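Long-range contacts in mitogen-activated protein kinase kinase kinase 15 (Homo sapiens, PDB 6V0M), which probably phosphorylates MAP kinase kinases in stress signalling, and contains a sterile alpha motif, which probably mediates complexes with other apoptosis signal-regulating kinases: residues Glu6-Trp10 with Tyr29-Leu35; Lys23-Tyr29 with Tyr45-Arg49; Ile38-Leu43 with Leu53-Trp57. One frame throughout, in Å; residues are numbered along the deposited sequence.

Overall arrangement
All three contacts join parts of one small all-helical domain. Contact 1 sets helix 4-13 against helix 31-37, and contact 3 sets helix 40-45, with the turn before it, against helix 50-70. Both are partly buried round a tryptophan; W10 meets leucine and isoleucine methyls, W57 a lysine chain, a leucine and a backbone carbonyl. They lie on opposite sides of the chain's centre. Contact 2 is nearer the surface and joins helix 18-26 to the loop between helices 40-45 and 50-70; a lysine-to-carbonyl hydrogen bond leads there, and apolar contacts are sparser. Y29 belongs to contacts 1 and 2 and also packs on I38 of contact 3. Capping boxes begin helices 31-37 and 40-45 in contacts 1 and 3.

Contact 1 (Glu6-Trp10 with Tyr29-Leu35); sequences ELIDW and YTLSDIL
L31 puts its CD1 methyl over one face of the W10 indole, and this CH-pi contact is the centre of the interface. L31 CD1 lies 3.9 Å from the centroid of the five-membered ring of W10, 22° off the ring normal. Both side chains have CG trans to the backbone N (chi1 -178° in W10, -176° in L31), which sends the indole and the isobutyl group into the same space between the helices. A flat, wide ring suits this place because it can serve several partners at once: farther along the indole, I34 CG2 touches W10 CZ3 at 3.8 Å, and L35 CD2 approaches W10 CZ2 at 4.0 Å, both obliquely.

One turn earlier, L7 reaches in with its two methyls divided. L7 CD1 rests against the backbone at L31 and the I34 side chain, 4.2 Å from I34 CG1, while L7 CD2 presses closely on the Y29 carbonyl, 3.2 Å from Y29 O. The branched leucine thus fills the angle where the loop turns into helix 31-37.

At the solvent-facing side the contact turns polar. E6 extends its carboxylate past L31, and a water bridges the two residues, donating to E6 OE2 at 2.8 Å and accepting from L31 N at 2.9 Å. An amide in the first turn, with no helical carbonyl before it to bond, is thereby satisfied. The start of this helix is further secured by a capping box, in which D33 N donates to T30 OG1 and T30 N to D33 OD2.

W10 also packs on L56, A59 and V60 of helix 50-70, so its indole lies among three helices. Such apolar packing of short helices against a long C-terminal one is typical of the five-helix SAM domain fold.

Contact 2 (Lys23-Tyr29 with Tyr45-Arg49); sequences KIVEEGY and YLRLR
K23 crosses to the loop and donates from NZ to the backbone oxygen of L46, the one hydrogen bond between the two segments. K23 NZ lies a short 2.6 Å from L46 O, nearly in line with the carbonyl (C=O...N 168°), though the oxygen sits beside the CE-NZ bond rather than beyond NZ. The chain is extended at chi2 but bends at chi3 (69°), which turns the ammonium group toward this oxygen. The carbonyl belongs to the residue just before R47, whose positive phi closes helix 40-45 in a Schellman motif; a positive charge here would be expected to interact favourably with the carbonyl-rich end of that helix. Lysine suits the place because its length carries a donor across to the loop. Replacing it with an alanine would probably leave the L46 carbonyl without this donor and the loop less firmly tied to helix 18-26.

The apolar contacts centre on L46, which points into the angle between helix and loop and divides its methyls. L46 CD1 approaches I24 CG1 at 4.3 Å and Y29 CE2 at 4.1 Å, meeting the phenol ring obliquely. L46 CD2 lies 4.0 Å from E27 CG, so it is the aliphatic part of the glutamate that serves as its neighbour. L48 adds a looser touch, its CD2 being 4.4 Å from I24 CD1.

I24 packs also on L11 of helix 4-13, while L48 touches T20 of helix 18-26 and L43 of helix 40-45. The loop between helices 40-45 and 50-70 is thus laid along helix 18-26, with Y29 reaching D42 beside it.

Contact 3 (Ile38-Leu43 with Leu53-Trp57); sequences ITKEDL and LCRLW
The indole of W57 is used on both a face and an edge: the hydrocarbon chain of K40 lies over one face, and I38 O sits in the ring plane at its edge. K40 CE sits 3.8 Å from the centroid of the W57 five-membered ring and 27° off its normal, a CH-pi contact, while K40 CG lies above the ring system near its centre. The two side chains cross at about a right angle. The first torsion of K40 lies away from the staggered positions (chi1 -135°), and a further bend at chi3 keeps the outer methylenes on the ring. Lysine suits this exposed position because its methylenes cover the indole; K40 NZ stays close by, 3.6 Å from W57 NE1.

The edge contact is with the backbone of the turn before helix 40-45. I38 O lies 3.7 Å from W57 CZ3, a place where the slightly positive aromatic C-H edge faces a carbonyl oxygen. That oxygen also accepts a hydrogen bond from R64. The turn itself is held by a capping box: T39 N donates to D42 OD2 at 2.8 Å, and D42 N returns a weak bond to T39 OG1.

Deeper in, L43 is wedged among three side chains. L43 CB meets L53 CD1 at 3.7 Å, and L43 CD1 approaches W57 CE3 at 3.9 Å and L56 CD2 at 4.1 Å. A branched leucine fits at L53 because its two methyls turn to different partners: CD1 meets L43 CB, and L53 CD2 lies 4.0 Å from K40 CG.

Helix 40-45 thereby lies against the first half of the long helix 50-70. L48, in the loop connecting them, packs on both L43 and L53, and L56 continues the apolar layer to W10 and L11 of helix 4-13.

Contact 1 (Glu6-Trp10 with Tyr29-Leu35)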
# COMPACT_ATOMS: atom_id res chain seq x y z
N GLU A 6 0.50 7.21 9.65
CA GLU A 6 1.68 6.74 8.88
C GLU A 6 1.28 6.09 7.56
O GLU A 6 1.89 6.33 6.52
CB GLU A 6 2.59 5.81 9.70
CG GLU A 6 2.00 4.52 10.25
CD GLU A 6 3.06 3.45 10.64
OE1 GLU A 6 4.28 3.77 10.83
OE2 GLU A 6 2.67 2.27 10.79
N LEU A 7 0.21 5.28 7.60
CA LEU A 7 -0.35 4.63 6.43
C LEU A 7 -0.86 5.66 5.46
O LEU A 7 -0.57 5.60 4.29
CB LEU A 7 -1.46 3.66 6.85
CG LEU A 7 -2.30 3.03 5.70
CD1 LEU A 7 -1.41 2.17 4.85
CD2 LEU A 7 -3.53 2.30 6.20
N ILE A 8 -1.71 6.57 5.93
CA ILE A 8 -2.34 7.59 5.08
C ILE A 8 -1.28 8.46 4.37
O ILE A 8 -1.38 8.71 3.15
CB ILE A 8 -3.31 8.39 5.89
CG1 ILE A 8 -4.53 7.52 6.24
CG2 ILE A 8 -3.74 9.66 5.14
CD1 ILE A 8 -5.52 8.17 7.22
N ASP A 9 -0.26 8.89 5.13
CA ASP A 9 0.79 9.72 4.57
C ASP A 9 1.56 9.01 3.44
O ASP A 9 1.84 9.60 2.41
CB ASP A 9 1.76 10.20 5.65
CG ASP A 9 1.15 11.23 6.57
OD1 ASP A 9 0.07 11.84 6.25
OD2 ASP A 9 1.76 11.42 7.65
N TRP A 10 1.87 7.72 3.65
CA TRP A 10 2.60 6.90 2.67
C TRP A 10 1.73 6.66 1.41
O TRP A 10 2.22 6.78 0.29
CB TRP A 10 3.02 5.56 3.31
CG TRP A 10 3.82 4.65 2.41
CD1 TRP A 10 5.14 4.59 2.31
CD2 TRP A 10 3.30 3.70 1.47
NE1 TRP A 10 5.53 3.60 1.43
CE2 TRP A 10 4.41 3.06 0.87
CE3 TRP A 10 2.01 3.27 1.14
CZ2 TRP A 10 4.26 2.06 -0.08
CZ3 TRP A 10 1.87 2.30 0.20
CH2 TRP A 10 3.01 1.68 -0.39
N TYR A 29 -6.01 -2.46 6.98
CA TYR A 29 -4.57 -2.60 6.57
C TYR A 29 -3.70 -1.62 7.37
O TYR A 29 -4.05 -0.49 7.58
CB TYR A 29 -4.35 -2.37 5.09
CG TYR A 29 -4.84 -3.45 4.16
CD1 TYR A 29 -4.16 -4.64 4.01
CD2 TYR A 29 -5.97 -3.28 3.39
CE1 TYR A 29 -4.54 -5.59 3.11
CE2 TYR A 29 -6.42 -4.28 2.55
CZ TYR A 29 -5.69 -5.44 2.41
OH TYR A 29 -6.11 -6.42 1.59
N THR A 30 -2.54 -2.10 7.79
CA THR A 30 -1.49 -1.24 8.39
C THR A 30 -0.45 -1.07 7.29
O THR A 30 -0.40 -1.83 6.29
CB THR A 30 -0.86 -1.91 9.60
OG1 THR A 30 -0.20 -3.12 9.20
CG2 THR A 30 -1.84 -2.29 10.68
N LEU A 31 0.43 -0.10 7.52
CA LEU A 31 1.54 0.12 6.62
C LEU A 31 2.38 -1.15 6.60
O LEU A 31 2.82 -1.60 5.53
CB LEU A 31 2.35 1.34 7.06
CG LEU A 31 3.51 1.78 6.16
CD1 LEU A 31 3.12 1.89 4.74
CD2 LEU A 31 4.02 3.13 6.69
N SER A 32 2.58 -1.78 7.76
CA SER A 32 3.31 -3.06 7.78
C SER A 32 2.73 -4.11 6.84
O SER A 32 3.46 -4.84 6.10
CB SER A 32 3.37 -3.61 9.20
OG SER A 32 4.16 -4.75 9.19
N ASP A 33 1.40 -4.24 6.86
CA ASP A 33 0.72 -5.18 5.98
C ASP A 33 1.05 -4.88 4.51
O ASP A 33 1.22 -5.84 3.70
CB ASP A 33 -0.83 -5.20 6.16
CG ASP A 33 -1.31 -5.59 7.52
OD1 ASP A 33 -0.70 -6.46 8.20
OD2 ASP A 33 -2.42 -5.10 7.92
N ILE A 34 1.00 -3.58 4.12
CA ILE A 34 1.17 -3.16 2.73
C ILE A 34 2.62 -3.47 2.31
O ILE A 34 2.81 -4.07 1.31
CB ILE A 34 0.82 -1.69 2.50
CG1 ILE A 34 -0.70 -1.40 2.79
CG2 ILE A 34 1.07 -1.28 1.10
CD1 ILE A 34 -1.64 -2.33 2.13
N LEU A 35 3.56 -3.08 3.16
CA LEU A 35 5.00 -3.29 2.82
C LEU A 35 5.41 -4.75 2.75
O LEU A 35 6.26 -5.14 1.94
CB LEU A 35 5.85 -2.55 3.83
CG LEU A 35 5.74 -1.03 3.81
CD1 LEU A 35 6.53 -0.49 5.01
CD2 LEU A 35 6.08 -0.37 2.49
O HOH W 1 0.09 1.65 9.84

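Contact 2 (Lys23-Tyr29 with Tyr45-Arg49)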
# COMPACT_ATOMS: atom_id res chain seq x y z
N LYS A 23 -11.02 3.26 1.51
CA LYS A 23 -11.17 1.85 1.26
C LYS A 23 -10.10 1.01 1.95
O LYS A 23 -10.42 -0.01 2.64
CB LYS A 23 -11.18 1.58 -0.26
CG LYS A 23 -12.52 1.82 -0.87
CD LYS A 23 -12.46 1.84 -2.40
CE LYS A 23 -12.17 0.49 -3.02
NZ LYS A 23 -11.74 0.69 -4.45
N ILE A 24 -8.82 1.42 1.80
CA ILE A 24 -7.76 0.69 2.45
C ILE A 24 -7.81 0.72 3.98
O ILE A 24 -7.64 -0.31 4.68
CB ILE A 24 -6.40 1.21 1.91
CG1 ILE A 24 -6.37 0.82 0.43
CG2 ILE A 24 -5.29 0.54 2.64
CD1 ILE A 24 -5.17 1.38 -0.34
N VAL A 25 -8.09 1.91 4.51
CA VAL A 25 -8.24 2.08 5.96
C VAL A 25 -9.41 1.26 6.49
O VAL A 25 -9.31 0.62 7.54
CB VAL A 25 -8.37 3.58 6.26
CG1 VAL A 25 -8.96 3.82 7.68
CG2 VAL A 25 -7.00 4.27 6.02
N GLU A 26 -10.53 1.27 5.77
CA GLU A 26 -11.73 0.50 6.24
C GLU A 26 -11.47 -0.98 6.35
O GLU A 26 -12.09 -1.63 7.14
CB GLU A 26 -12.89 0.75 5.31
CG GLU A 26 -13.44 2.15 5.50
CD GLU A 26 -14.50 2.49 4.47
OE1 GLU A 26 -14.72 1.68 3.55
OE2 GLU A 26 -15.08 3.60 4.56
N GLU A 27 -10.52 -1.52 5.56
CA GLU A 27 -10.10 -2.91 5.68
C GLU A 27 -9.13 -3.18 6.80
O GLU A 27 -8.84 -4.34 7.11
CB GLU A 27 -9.52 -3.41 4.35
CG GLU A 27 -10.45 -3.48 3.18
CD GLU A 27 -11.70 -4.33 3.44
OE1 GLU A 27 -11.64 -5.40 4.08
OE2 GLU A 27 -12.79 -3.87 3.05
N GLY A 28 -8.63 -2.14 7.48
CA GLY A 28 -7.80 -2.35 8.63
C GLY A 28 -6.38 -2.77 8.22
O GLY A 28 -5.67 -3.38 8.97
N TYR A 29 -6.01 -2.46 6.98
CA TYR A 29 -4.57 -2.60 6.57
C TYR A 29 -3.70 -1.62 7.37
O TYR A 29 -4.05 -0.49 7.58
CB TYR A 29 -4.35 -2.37 5.09
CG TYR A 29 -4.84 -3.45 4.16
CD1 TYR A 29 -4.16 -4.64 4.01
CD2 TYR A 29 -5.97 -3.28 3.39
CE1 TYR A 29 -4.54 -5.59 3.11
CE2 TYR A 29 -6.42 -4.28 2.55
CZ TYR A 29 -5.69 -5.44 2.41
OH TYR A 29 -6.11 -6.42 1.59
N TYR A 45 -8.41 -6.95 -5.78
CA TYR A 45 -9.70 -7.20 -5.10
C TYR A 45 -10.25 -5.88 -4.54
O TYR A 45 -11.47 -5.67 -4.51
CB TYR A 45 -9.54 -8.27 -4.01
CG TYR A 45 -10.79 -8.67 -3.33
CD1 TYR A 45 -11.67 -9.56 -3.92
CD2 TYR A 45 -11.10 -8.15 -2.09
CE1 TYR A 45 -12.87 -9.94 -3.27
CE2 TYR A 45 -12.26 -8.51 -1.43
CZ TYR A 45 -13.13 -9.41 -2.02
OH TYR A 45 -14.28 -9.73 -1.37
N LEU A 46 -9.36 -4.99 -4.10
CA LEU A 46 -9.76 -3.67 -3.63
C LEU A 46 -10.24 -2.78 -4.75
O LEU A 46 -10.72 -1.70 -4.48
CB LEU A 46 -8.59 -2.97 -2.94
CG LEU A 46 -8.18 -3.53 -1.59
CD1 LEU A 46 -6.74 -3.13 -1.33
CD2 LEU A 46 -9.17 -2.96 -0.58
N ARG A 47 -10.12 -3.25 -5.99
CA ARG A 47 -10.44 -2.49 -7.20
C ARG A 47 -9.68 -1.17 -7.33
O ARG A 47 -10.24 -0.16 -7.82
CB ARG A 47 -11.94 -2.25 -7.32
CG ARG A 47 -12.69 -3.57 -7.35
CD ARG A 47 -14.14 -3.27 -7.40
NE ARG A 47 -14.95 -4.47 -7.56
CZ ARG A 47 -15.69 -5.03 -6.60
NH1 ARG A 47 -15.71 -4.53 -5.37
NH2 ARG A 47 -16.42 -6.11 -6.87
N LEU A 48 -8.38 -1.22 -7.02
CA LEU A 48 -7.50 -0.10 -7.28
C LEU A 48 -7.36 0.12 -8.76
O LEU A 48 -7.28 -0.83 -9.55
CB LEU A 48 -6.13 -0.24 -6.63
CG LEU A 48 -5.83 -0.46 -5.16
CD1 LEU A 48 -4.39 -0.03 -4.90
CD2 LEU A 48 -6.80 0.27 -4.30
N ARG A 49 -7.40 1.39 -9.16
CA ARG A 49 -7.12 1.78 -10.53
C ARG A 49 -5.63 1.53 -10.86
O ARG A 49 -4.76 1.53 -9.96
CB ARG A 49 -7.43 3.26 -10.71
CG ARG A 49 -8.89 3.67 -10.50
CD ARG A 49 -9.02 5.16 -10.75
NE ARG A 49 -10.27 5.73 -10.24
CZ ARG A 49 -10.43 6.36 -9.07
NH1 ARG A 49 -9.43 6.50 -8.20
NH2 ARG A 49 -11.63 6.84 -8.74

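Contact 3 (Ile38-Leu43 with Leu53-Trp57)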
# COMPACT_ATOMS: atom_id res chain seq x y z
N ILE A 38 0.83 -7.92 1.75
CA ILE A 38 -0.12 -7.94 0.63
C ILE A 38 0.45 -8.46 -0.67
O ILE A 38 1.68 -8.45 -0.91
CB ILE A 38 -0.77 -6.59 0.35
CG1 ILE A 38 0.29 -5.59 -0.10
CG2 ILE A 38 -1.62 -6.20 1.58
CD1 ILE A 38 -0.18 -4.39 -0.80
N THR A 39 -0.46 -9.00 -1.48
CA THR A 39 -0.15 -9.45 -2.80
C THR A 39 -0.80 -8.52 -3.76
O THR A 39 -1.73 -7.76 -3.40
CB THR A 39 -0.62 -10.87 -3.05
OG1 THR A 39 -2.08 -10.90 -3.07
CG2 THR A 39 -0.03 -11.81 -2.01
N LYS A 40 -0.39 -8.61 -5.02
CA LYS A 40 -1.02 -7.81 -6.05
C LYS A 40 -2.51 -8.16 -6.13
O LYS A 40 -3.34 -7.28 -6.40
CB LYS A 40 -0.33 -8.06 -7.37
CG LYS A 40 -0.06 -6.78 -8.12
CD LYS A 40 0.64 -7.01 -9.44
CE LYS A 40 1.79 -8.00 -9.27
NZ LYS A 40 2.77 -7.92 -10.37
N GLU A 41 -2.86 -9.43 -5.90
CA GLU A 41 -4.26 -9.86 -5.95
C GLU A 41 -5.15 -9.14 -4.93
O GLU A 41 -6.32 -8.83 -5.21
CB GLU A 41 -4.35 -11.38 -5.78
CG GLU A 41 -5.73 -11.98 -6.02
CD GLU A 41 -6.74 -11.88 -4.86
OE1 GLU A 41 -6.37 -11.68 -3.69
OE2 GLU A 41 -7.94 -11.88 -5.14
N ASP A 42 -4.59 -8.82 -3.76
CA ASP A 42 -5.30 -8.03 -2.71
C ASP A 42 -5.63 -6.67 -3.27
O ASP A 42 -6.74 -6.21 -3.07
CB ASP A 42 -4.45 -7.83 -1.44
CG ASP A 42 -4.21 -9.13 -0.70
OD1 ASP A 42 -5.21 -9.83 -0.45
OD2 ASP A 42 -3.00 -9.49 -0.40
N LEU A 43 -4.65 -6.05 -3.96
CA LEU A 43 -4.88 -4.72 -4.56
C LEU A 43 -5.98 -4.77 -5.65
O LEU A 43 -6.83 -3.89 -5.69
CB LEU A 43 -3.60 -4.15 -5.13
CG LEU A 43 -2.42 -4.01 -4.16
CD1 LEU A 43 -1.17 -3.59 -4.91
CD2 LEU A 43 -2.78 -3.05 -3.06
N LEU A 53 -2.17 1.33 -8.58
CA LEU A 53 -1.76 -0.02 -8.30
C LEU A 53 -0.32 -0.21 -8.78
O LEU A 53 0.50 -0.77 -8.08
CB LEU A 53 -2.67 -0.98 -9.00
CG LEU A 53 -2.51 -2.42 -8.51
CD1 LEU A 53 -3.91 -3.09 -8.65
CD2 LEU A 53 -1.41 -3.17 -9.19
N CYS A 54 -0.02 0.36 -9.93
CA CYS A 54 1.36 0.24 -10.53
C CYS A 54 2.39 0.89 -9.62
O CYS A 54 3.36 0.24 -9.22
CB CYS A 54 1.30 0.85 -11.86
SG CYS A 54 2.88 0.93 -12.66
N ARG A 55 2.10 2.13 -9.22
CA ARG A 55 2.93 2.92 -8.32
C ARG A 55 3.12 2.30 -6.98
O ARG A 55 4.25 2.24 -6.44
CB ARG A 55 2.27 4.33 -8.10
CG ARG A 55 2.55 5.17 -9.30
CD ARG A 55 2.19 6.64 -9.19
NE ARG A 55 0.90 6.80 -8.65
CZ ARG A 55 -0.21 7.02 -9.31
NH1 ARG A 55 -0.31 7.08 -10.65
NH2 ARG A 55 -1.29 7.10 -8.60
N LEU A 56 2.00 1.89 -6.38
CA LEU A 56 2.03 1.32 -5.08
C LEU A 56 2.83 -0.00 -5.04
O LEU A 56 3.71 -0.21 -4.17
CB LEU A 56 0.59 1.17 -4.60
CG LEU A 56 0.45 0.97 -3.12
CD1 LEU A 56 -0.94 1.45 -2.71
CD2 LEU A 56 0.69 -0.49 -2.88
N TRP A 57 2.54 -0.87 -6.00
CA TRP A 57 3.23 -2.14 -6.05
C TRP A 57 4.73 -1.96 -6.36
O TRP A 57 5.56 -2.72 -5.86
CB TRP A 57 2.59 -3.05 -7.10
CG TRP A 57 3.15 -4.38 -7.08
CD1 TRP A 57 3.91 -4.97 -8.05
CD2 TRP A 57 3.01 -5.33 -6.02
NE1 TRP A 57 4.28 -6.21 -7.64
CE2 TRP A 57 3.71 -6.48 -6.41
CE3 TRP A 57 2.37 -5.32 -4.79
CZ2 TRP A 57 3.79 -7.61 -5.59
CZ3 TRP A 57 2.40 -6.50 -4.01
CH2 TRP A 57 3.10 -7.59 -4.41